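Local coordinates for protein negative regulator of ofd1 (Schizosaccharomyces pombe, PDB 3QTM) that is required for correct translation termination, directly inhibits ofd1 and stabilises the N-terminal transcription factor domain of sre1, probably by blocking ofd1-driven degradation, at residues L121-A126 / P182-P187; I298-A303 / P335-F340. All blocks are in the same frame, centred on the assembly; numbering follows the deposited sequence.

In the fold
Both contacts belong to a single all-helical chain of tetratricopeptide-repeat character, and they sample its two halves. Contact 1 lies in the N-terminal part, its centre about 8 Å from the centre of the chain, where helix 119-142 meets the loop between helices 151-170 and 188-197. Contact 2 lies in the C-terminal part, its centre about 29 Å from the centre of the chain, where helix 292-305 faces the last helix, 335-343. The contact centres are about 37 Å apart and their nearest atoms about 20 Å, so the two do not touch. The first is buried and the second lies at the surface; in each, one side chain of the earlier helix meets two of the later segment.

Contact 1: L121-A126 / P182-P187; sequences LFLALA and PDSLRP
With its CG anti to the backbone N (chi1 177°), L123 reaches from helix 119-142 and sets one methyl against S184 and the other against L185. S184 answers with its hydroxyl held between its own backbone N and carbonyl carbon (chi1 83°). The site joins a helix of this TPR-like helical array to a type I beta turn, D183 to R186, in the loop before helix 188-197. The backbones stay well apart, 8.4 Å between L123 CA and S184 CA, and only 115 Å² is buried, which marks a contact made by side-chain ends. L123 CD2 lies 3.7 Å from S184 OG, a van der Waals contact of a methyl with a hydroxyl oxygen whose polar partners are the backbone carbonyls of T181 and A179. L123 CD1 meets L185 CD2 at 4.1 Å, the two leucines crossing at about a right angle. The same loop is tied to helix 119-142 by R127, whose NH1 is hydrogen-bonded to the carbonyl of S184. The turn carries its own brace, a side-on salt bridge: NE and NH2 of R186 both reach D183 OD1 from the same side of the carboxylate plane, NE the further out of it, at 3.0 and 2.9 Å.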
loop_
_atom_site.group_PDB
_atom_site.type_symbol
_atom_site.label_atom_id
_atom_site.label_comp_id
_atom_site.label_asym_id
_atom_site.label_seq_id
_atom_site.Cartn_x
_atom_site.Cartn_y
_atom_site.Cartn_z
ATOM N N LEU A 121 15.363 2.966 -5.811
ATOM C CA LEU A 121 15.532 1.629 -6.356
ATOM C C LEU A 121 14.845 0.607 -5.460
ATOM O O LEU A 121 14.173 -0.305 -5.954
ATOM C CB LEU A 121 17.016 1.271 -6.525
ATOM C CG LEU A 121 17.225 -0.011 -7.344
ATOM C CD1 LEU A 121 16.852 0.240 -8.830
ATOM C CD2 LEU A 121 18.641 -0.581 -7.205
ATOM N N PHE A 122 15.004 0.778 -4.148
ATOM C CA PHE A 122 14.408 -0.145 -3.188
ATOM C C PHE A 122 12.895 -0.119 -3.319
ATOM O O PHE A 122 12.242 -1.160 -3.235
ATOM C CB PHE A 122 14.843 0.180 -1.755
ATOM C CG PHE A 122 16.224 -0.341 -1.402
ATOM C CD1 PHE A 122 17.092 -0.777 -2.396
ATOM C CD2 PHE A 122 16.658 -0.358 -0.084
ATOM C CE1 PHE A 122 18.354 -1.249 -2.081
ATOM C CE2 PHE A 122 17.926 -0.819 0.248
ATOM C CZ PHE A 122 18.777 -1.270 -0.754
ATOM N N LEU A 123 12.345 1.070 -3.556
ATOM C CA LEU A 123 10.904 1.215 -3.701
ATOM C C LEU A 123 10.432 0.539 -4.988
ATOM O O LEU A 123 9.432 -0.175 -4.974
ATOM C CB LEU A 123 10.472 2.690 -3.648
ATOM C CG LEU A 123 8.986 3.043 -3.860
ATOM C CD1 LEU A 123 8.087 2.459 -2.771
ATOM C CD2 LEU A 123 8.776 4.558 -3.947
ATOM N N ALA A 124 11.158 0.755 -6.084
ATOM C CA ALA A 124 10.836 0.126 -7.370
ATOM C C ALA A 124 10.878 -1.397 -7.280
ATOM O O ALA A 124 10.036 -2.093 -7.855
ATOM C CB ALA A 124 11.805 0.600 -8.458
ATOM N N LEU A 125 11.883 -1.908 -6.572
ATOM C CA LEU A 125 12.024 -3.342 -6.370
ATOM C C LEU A 125 10.832 -3.886 -5.587
ATOM O O LEU A 125 10.202 -4.856 -6.005
ATOM C CB LEU A 125 13.309 -3.657 -5.598
ATOM C CG LEU A 125 14.605 -3.657 -6.395
ATOM C CD1 LEU A 125 15.805 -3.482 -5.449
ATOM C CD2 LEU A 125 14.717 -4.945 -7.224
ATOM N N ALA A 126 10.523 -3.263 -4.452
ATOM C CA ALA A 126 9.410 -3.722 -3.629
ATOM C C ALA A 126 8.093 -3.713 -4.410
ATOM O O ALA A 126 7.343 -4.701 -4.383
ATOM C CB ALA A 126 9.292 -2.877 -2.384
ATOM N N PRO A 182 1.567 8.272 -1.442
ATOM C CA PRO A 182 0.489 7.316 -1.167
ATOM C C PRO A 182 0.152 6.447 -2.379
ATOM O O PRO A 182 -0.133 5.252 -2.221
ATOM C CB PRO A 182 -0.688 8.221 -0.795
ATOM C CG PRO A 182 -0.032 9.413 -0.185
ATOM C CD PRO A 182 1.212 9.635 -1.000
ATOM N N ASP A 183 0.196 7.020 -3.575
ATOM C CA ASP A 183 -0.097 6.232 -4.763
ATOM C C ASP A 183 0.967 5.151 -4.992
ATOM O O ASP A 183 0.649 4.007 -5.301
ATOM C CB ASP A 183 -0.183 7.113 -6.000
ATOM C CG ASP A 183 -0.389 6.302 -7.257
ATOM O OD1 ASP A 183 -1.517 5.788 -7.437
ATOM O OD2 ASP A 183 0.579 6.163 -8.042
ATOM N N SER A 184 2.232 5.509 -4.841
ATOM C CA SER A 184 3.282 4.521 -5.064
ATOM C C SER A 184 3.237 3.394 -4.032
ATOM O O SER A 184 3.832 2.347 -4.246
ATOM C CB SER A 184 4.663 5.160 -5.057
ATOM O OG SER A 184 5.121 5.317 -3.736
ATOM N N LEU A 185 2.548 3.603 -2.913
ATOM C CA LEU A 185 2.462 2.543 -1.914
ATOM C C LEU A 185 1.236 1.662 -2.083
ATOM O O LEU A 185 0.977 0.814 -1.242
ATOM C CB LEU A 185 2.492 3.106 -0.498
ATOM C CG LEU A 185 3.778 3.803 -0.063
ATOM C CD1 LEU A 185 3.627 4.370 1.378
ATOM C CD2 LEU A 185 4.929 2.822 -0.166
ATOM N N ARG A 186 0.481 1.841 -3.162
ATOM C CA ARG A 186 -0.701 0.998 -3.363
ATOM C C ARG A 186 -0.408 -0.513 -3.341
ATOM O O ARG A 186 -1.213 -1.282 -2.839
ATOM C CB ARG A 186 -1.478 1.387 -4.621
ATOM C CG ARG A 186 -2.559 2.430 -4.370
ATOM C CD ARG A 186 -3.507 2.604 -5.570
ATOM N NE ARG A 186 -2.846 3.234 -6.714
ATOM C CZ ARG A 186 -2.587 2.622 -7.870
ATOM N NH1 ARG A 186 -2.948 1.351 -8.045
ATOM N NH2 ARG A 186 -1.973 3.281 -8.857
ATOM N N PRO A 187 0.740 -0.941 -3.896
ATOM C CA PRO A 187 1.059 -2.371 -3.815
ATOM C C PRO A 187 1.178 -2.883 -2.377
ATOM O O PRO A 187 1.133 -4.093 -2.187
ATOM C CB PRO A 187 2.416 -2.470 -4.522
ATOM C CG PRO A 187 2.415 -1.315 -5.476
ATOM C CD PRO A 187 1.721 -0.210 -4.721
#

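Contact 2: I298-A303 / P335-F340; sequences IKMDLA and PDYVEF
M300, a selenomethionine here, reaches from helix 292-305 to two aromatic rings of helix 335-343, F340 and Y337, one turn apart. Its selenium sits over one face of the F340 ring: SE is 4.2 Å from the centroid of that ring and 20° off its normal, which meets the definition of a Met-aromatic contact. It is displaced toward the rim, so that F340 CD2, at 4.0 Å from M300 SE, is nearer than the ring centre. M300 CG adds an apolar touch at 4.0 Å to F340 CE2, the two side chains lying antiparallel alongside each other.

The M300 chain is extended at chi2 and bends at chi3 (-94°), a turn that carries its terminal methyl from F340 to the other ring. There M300 CE comes to 3.6 Å from Y337 CE1, at the edge of the ring and near its plane. One flexible side chain thus meets one ring by its face and the other by its edge.

Beyond this cluster the contact is loose. The nearest pair of CA atoms, those of M300 and F340, is 10.0 Å apart, and the pair of segments buries just 148 Å². P335, D336 and E339 lie exposed to solvent on the last helix, while the three touching residues are themselves partly exposed. Y337 OH is hydrogen-bonded to D297 OD1, a polar link between helices 335-343 and 292-305 beside the apolar cluster. Helix 309-328 completes the site: its I323 touches both Y337 and F340, its L316 packs on A303, and elsewhere on helix 292-305 I298 and L302 pack against helix 262-285.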
loop_
_atom_site.group_PDB
_atom_site.type_symbol
_atom_site.label_atom_id
_atom_site.label_comp_id
_atom_site.label_asym_id
_atom_site.label_seq_id
_atom_site.Cartn_x
_atom_site.Cartn_y
_atom_site.Cartn_z
ATOM N N ILE A 298 -15.783 0.547 15.738
ATOM C CA ILE A 298 -14.585 0.337 16.547
ATOM C C ILE A 298 -14.939 0.277 18.038
ATOM O O ILE A 298 -14.460 -0.586 18.772
ATOM C CB ILE A 298 -13.559 1.454 16.299
ATOM C CG1 ILE A 298 -13.118 1.446 14.826
ATOM C CG2 ILE A 298 -12.363 1.308 17.232
ATOM C CD1 ILE A 298 -12.319 2.678 14.419
ATOM N N LYS A 299 -15.786 1.198 18.483
ATOM C CA LYS A 299 -16.223 1.208 19.872
ATOM C C LYS A 299 -17.019 -0.049 20.236
ATOM O O LYS A 299 -16.892 -0.573 21.341
ATOM C CB LYS A 299 -17.042 2.465 20.149
ATOM C CG LYS A 299 -16.228 3.754 20.045
ATOM C CD LYS A 299 -15.196 3.876 21.176
ATOM C CE LYS A 299 -14.495 5.237 21.146
ATOM N NZ LYS A 299 -13.514 5.406 22.263
HETATM N N MSE A 300 -17.830 -0.534 19.300
HETATM C CA MSE A 300 -18.611 -1.748 19.524
HETATM C C MSE A 300 -17.726 -2.985 19.617
HETATM O O MSE A 300 -18.022 -3.905 20.371
HETATM C CB MSE A 300 -19.658 -1.930 18.428
HETATM C CG MSE A 300 -20.875 -1.042 18.591
HETATM SE SE MSE A 300 -22.094 -1.179 17.060
HETATM C CE MSE A 300 -21.485 0.302 15.970
ATOM N N ASP A 301 -16.635 -2.997 18.855
ATOM C CA ASP A 301 -15.610 -4.031 18.989
ATOM C C ASP A 301 -14.925 -3.961 20.360
ATOM O O ASP A 301 -14.663 -4.985 20.991
ATOM C CB ASP A 301 -14.563 -3.893 17.880
ATOM C CG ASP A 301 -15.064 -4.399 16.527
ATOM O OD1 ASP A 301 -15.984 -5.250 16.504
ATOM O OD2 ASP A 301 -14.524 -3.951 15.488
ATOM N N LEU A 302 -14.620 -2.750 20.811
ATOM C CA LEU A 302 -14.089 -2.570 22.155
ATOM C C LEU A 302 -15.058 -3.103 23.223
ATOM O O LEU A 302 -14.651 -3.807 24.146
ATOM C CB LEU A 302 -13.772 -1.099 22.401
ATOM C CG LEU A 302 -12.445 -0.682 21.764
ATOM C CD1 LEU A 302 -12.320 0.832 21.640
ATOM C CD2 LEU A 302 -11.287 -1.271 22.560
ATOM N N ALA A 303 -16.339 -2.779 23.080
ATOM C CA ALA A 303 -17.348 -3.178 24.050
ATOM C C ALA A 303 -17.498 -4.689 24.110
ATOM O O ALA A 303 -17.762 -5.261 25.169
ATOM C CB ALA A 303 -18.681 -2.532 23.717
ATOM N N PRO A 335 -30.622 -1.000 9.287
ATOM C CA PRO A 335 -31.413 -1.605 10.364
ATOM C C PRO A 335 -30.521 -2.015 11.533
ATOM O O PRO A 335 -30.935 -1.925 12.688
ATOM C CB PRO A 335 -32.013 -2.850 9.699
ATOM C CG PRO A 335 -32.074 -2.511 8.260
ATOM C CD PRO A 335 -30.885 -1.631 7.983
ATOM N N ASP A 336 -29.309 -2.459 11.223
ATOM C CA ASP A 336 -28.345 -2.852 12.242
ATOM C C ASP A 336 -28.081 -1.714 13.212
ATOM O O ASP A 336 -28.223 -1.872 14.427
ATOM C CB ASP A 336 -27.030 -3.295 11.593
ATOM C CG ASP A 336 -27.069 -4.740 11.124
ATOM O OD1 ASP A 336 -28.113 -5.405 11.317
ATOM O OD2 ASP A 336 -26.056 -5.213 10.564
ATOM N N TYR A 337 -27.686 -0.566 12.671
ATOM C CA TYR A 337 -27.394 0.586 13.509
ATOM C C TYR A 337 -28.676 1.049 14.164
ATOM O O TYR A 337 -28.681 1.465 15.324
ATOM C CB TYR A 337 -26.773 1.716 12.691
ATOM C CG TYR A 337 -25.342 1.452 12.275
ATOM C CD1 TYR A 337 -24.321 1.380 13.220
ATOM C CD2 TYR A 337 -25.010 1.281 10.937
ATOM C CE1 TYR A 337 -23.008 1.141 12.842
ATOM C CE2 TYR A 337 -23.699 1.038 10.551
ATOM C CZ TYR A 337 -22.709 0.971 11.506
ATOM O OH TYR A 337 -21.415 0.738 11.114
ATOM N N VAL A 338 -29.771 0.960 13.416
ATOM C CA VAL A 338 -31.066 1.402 13.911
ATOM C C VAL A 338 -31.460 0.658 15.180
ATOM O O VAL A 338 -31.851 1.274 16.170
ATOM C CB VAL A 338 -32.175 1.229 12.856
ATOM C CG1 VAL A 338 -33.533 1.461 13.490
ATOM C CG2 VAL A 338 -31.957 2.187 11.695
ATOM N N GLU A 339 -31.344 -0.667 15.153
ATOM C CA GLU A 339 -31.723 -1.483 16.303
ATOM C C GLU A 339 -30.753 -1.329 17.473
ATOM O O GLU A 339 -31.161 -1.411 18.634
ATOM C CB GLU A 339 -31.858 -2.958 15.915
ATOM C CG GLU A 339 -30.550 -3.640 15.549
ATOM C CD GLU A 339 -30.769 -4.982 14.864
ATOM O OE1 GLU A 339 -31.774 -5.658 15.179
ATOM O OE2 GLU A 339 -29.938 -5.358 14.005
ATOM N N PHE A 340 -29.475 -1.106 17.172
ATOM C CA PHE A 340 -28.489 -0.918 18.229
ATOM C C PHE A 340 -28.855 0.257 19.120
ATOM O O PHE A 340 -28.668 0.199 20.335
ATOM C CB PHE A 340 -27.082 -0.704 17.670
ATOM C CG PHE A 340 -26.076 -0.330 18.720
ATOM C CD1 PHE A 340 -25.861 0.998 19.054
ATOM C CD2 PHE A 340 -25.363 -1.309 19.399
ATOM C CE1 PHE A 340 -24.942 1.349 20.040
ATOM C CE2 PHE A 340 -24.439 -0.968 20.382
ATOM C CZ PHE A 340 -24.227 0.362 20.704
#